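PDB 4ETY: leukocyte-associated immunoglobulin-like receptor 1 from Mus musculus, which acts as an inhibitory receptor that constitutively restrains the cytolytic function of natural killer cells, B cells and T cells. Local coordinates for residues S17-Q22 / E96-K101. Sequence-based numbering, arbitrary orientation. Where two conformers were deposited one is given.
Sequences SLMISQ and ELKVIK
Ser17, the first residue of strand 17-21, meets Glu96 of the parallel strand 90-100 through its side chain. Ser17 OG donates to Glu96 OE1 at 3.0 Å, reaching the carboxylate from its anti side. With an alanine in place of Glu96, the Ser17 hydroxyl would probably lose this acceptor and be free to turn. Five backbone bonds join the strands, from Leu18 N to Glu96 O (2.8 Å) through to Gln22 N to Ile100 O (2.8 Å).

Selenomethionine Met19 shares the face of Glu96. From CB the chain sets CG anti to the carbonyl carbon, beside the backbone N (chi1 -52°). Further bends at chi2 and chi3 fold the chain over the neighbouring strand. SE then lies 4.1 Å from Lys98 CB, and the terminal CE reaches Ile100 CD1 at 3.5 Å and also lies near Ile100 CG2. On the other face Leu18 CD1 packs alongside Leu97 CD2 at 3.8 Å. Ile20 CG1 meets the same Leu97 methyl at 4.1 Å.

In this extracellular Ig-like domain, the first strand pairs in parallel with the last, as A' pairs with G in many immunoglobulin folds. Within the chain, strand 17-21 is a sheet edge. Strand 90-100 lies between it and strand 76-83, where Leu97 packs on Tyr78 and Glu96 touches His77.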
loop_
_atom_site.group_PDB
_atom_site.type_symbol
_atom_site.label_atom_id
_atom_site.label_comp_id
_atom_site.label_asym_id
_atom_site.label_seq_id
_atom_site.Cartn_x
_atom_site.Cartn_y
_atom_site.Cartn_z
ATOM N N SER A 17 10.363 0.824 -0.150
ATOM C CA SER A 17 10.135 2.259 -0.285
ATOM C C SER A 17 9.793 2.585 -1.733
ATOM O O SER A 17 10.631 2.414 -2.616
ATOM C CB SER A 17 11.356 3.065 0.133
ATOM O OG SER A 17 11.745 2.781 1.469
ATOM N N LEU A 18 8.571 3.056 -1.952
ATOM C CA LEU A 18 8.021 3.283 -3.296
ATOM C C LEU A 18 7.842 4.751 -3.593
ATOM O O LEU A 18 7.384 5.527 -2.730
ATOM C CB LEU A 18 6.663 2.598 -3.420
ATOM C CG LEU A 18 6.646 1.108 -3.121
ATOM C CD1 LEU A 18 5.218 0.595 -3.160
ATOM C CD2 LEU A 18 7.505 0.349 -4.107
HETATM N N MSE A 19 8.128 5.115 -4.845
HETATM C CA MSE A 19 7.798 6.428 -5.372
HETATM C C MSE A 19 6.473 6.327 -6.074
HETATM O O MSE A 19 6.261 5.418 -6.885
HETATM C CB MSE A 19 8.827 6.874 -6.396
HETATM C CG MSE A 19 10.237 6.785 -5.855
HETATM SE SE MSE A 19 10.526 8.304 -4.630
HETATM C CE MSE A 19 10.942 9.502 -6.146
ATOM N N ILE A 20 5.577 7.268 -5.797
ATOM C CA ILE A 20 4.205 7.265 -6.326
ATOM C C ILE A 20 3.925 8.601 -6.987
ATOM O O ILE A 20 4.201 9.633 -6.392
ATOM C CB ILE A 20 3.171 7.108 -5.196
ATOM C CG1 ILE A 20 3.442 5.817 -4.401
ATOM C CG2 ILE A 20 1.767 7.129 -5.768
ATOM C CD1 ILE A 20 3.284 4.547 -5.205
ATOM N N SER A 21 3.370 8.586 -8.193
ATOM C CA SER A 21 3.050 9.850 -8.885
ATOM C C SER A 21 1.868 10.576 -8.300
ATOM O O SER A 21 0.801 10.014 -8.138
ATOM C CB SER A 21 2.753 9.616 -10.378
ATOM O OG SER A 21 3.830 8.943 -10.973
ATOM N N GLN A 22 2.038 11.849 -7.997
ATOM C CA GLN A 22 0.891 12.691 -7.664
ATOM C C GLN A 22 -0.253 12.498 -8.667
ATOM O O GLN A 22 -0.047 12.441 -9.889
ATOM C CB GLN A 22 1.287 14.171 -7.601
ATOM C CG GLN A 22 0.207 15.063 -7.002
ATOM C CD GLN A 22 0.667 16.493 -6.733
ATOM O OE1 GLN A 22 1.836 16.832 -6.883
ATOM N NE2 GLN A 22 -0.259 17.329 -6.321
ATOM N N GLU A 96 7.028 2.109 2.821
ATOM C CA GLU A 96 7.077 3.553 2.805
ATOM C C GLU A 96 6.649 4.010 1.403
ATOM O O GLU A 96 7.047 3.397 0.408
ATOM C CB GLU A 96 8.513 4.007 3.134
ATOM C CG GLU A 96 8.738 5.487 2.970
ATOM C CD GLU A 96 10.144 5.933 3.347
ATOM O OE1 GLU A 96 11.112 5.144 3.173
ATOM O OE2 GLU A 96 10.272 7.098 3.805
ATOM N N LEU A 97 5.820 5.038 1.339
ATOM C CA LEU A 97 5.439 5.668 0.084
ATOM C C LEU A 97 5.904 7.122 0.086
ATOM O O LEU A 97 5.703 7.828 1.069
ATOM C CB LEU A 97 3.913 5.678 -0.094
ATOM C CG LEU A 97 3.144 4.376 -0.120
ATOM C CD1 LEU A 97 1.683 4.706 -0.414
ATOM C CD2 LEU A 97 3.703 3.382 -1.121
ATOM N N LYS A 98 6.428 7.591 -1.040
ATOM C CA LYS A 98 6.722 9.021 -1.228
ATOM C C LYS A 98 5.977 9.477 -2.481
ATOM O O LYS A 98 6.224 8.946 -3.574
ATOM C CB LYS A 98 8.230 9.222 -1.363
ATOM C CG LYS A 98 8.666 10.652 -1.664
ATOM C CD LYS A 98 8.340 11.604 -0.547
ATOM C CE LYS A 98 9.066 12.948 -0.713
ATOM N NZ LYS A 98 8.412 13.959 0.170
ATOM N N VAL A 99 5.026 10.392 -2.322
ATOM C CA VAL A 99 4.266 10.930 -3.453
ATOM C C VAL A 99 5.080 12.079 -4.041
ATOM O O VAL A 99 5.457 12.990 -3.330
ATOM C CB VAL A 99 2.851 11.378 -3.050
ATOM C CG1 VAL A 99 2.125 12.097 -4.178
ATOM C CG2 VAL A 99 2.044 10.163 -2.593
ATOM N N ILE A 100 5.360 12.014 -5.336
ATOM C CA ILE A 100 6.121 13.059 -5.991
ATOM C C ILE A 100 5.416 13.568 -7.246
ATOM O O ILE A 100 4.671 12.833 -7.917
ATOM C CB ILE A 100 7.538 12.581 -6.338
ATOM C CG1 ILE A 100 7.496 11.375 -7.280
ATOM C CG2 ILE A 100 8.315 12.232 -5.073
ATOM C CD1 ILE A 100 8.702 11.297 -8.197
ATOM N N LYS A 101 5.625 14.844 -7.529
ATOM C CA LYS A 101 5.157 15.445 -8.779
ATOM C C LYS A 101 6.391 15.737 -9.592
ATOM O O LYS A 101 7.156 16.629 -9.237
ATOM C CB LYS A 101 4.394 16.750 -8.539
ATOM C CG LYS A 101 3.634 17.219 -9.783
ATOM C CD LYS A 101 3.939 18.664 -10.137
ATOM C CE LYS A 101 3.341 19.055 -11.488
ATOM N NZ LYS A 101 3.738 18.148 -12.614
#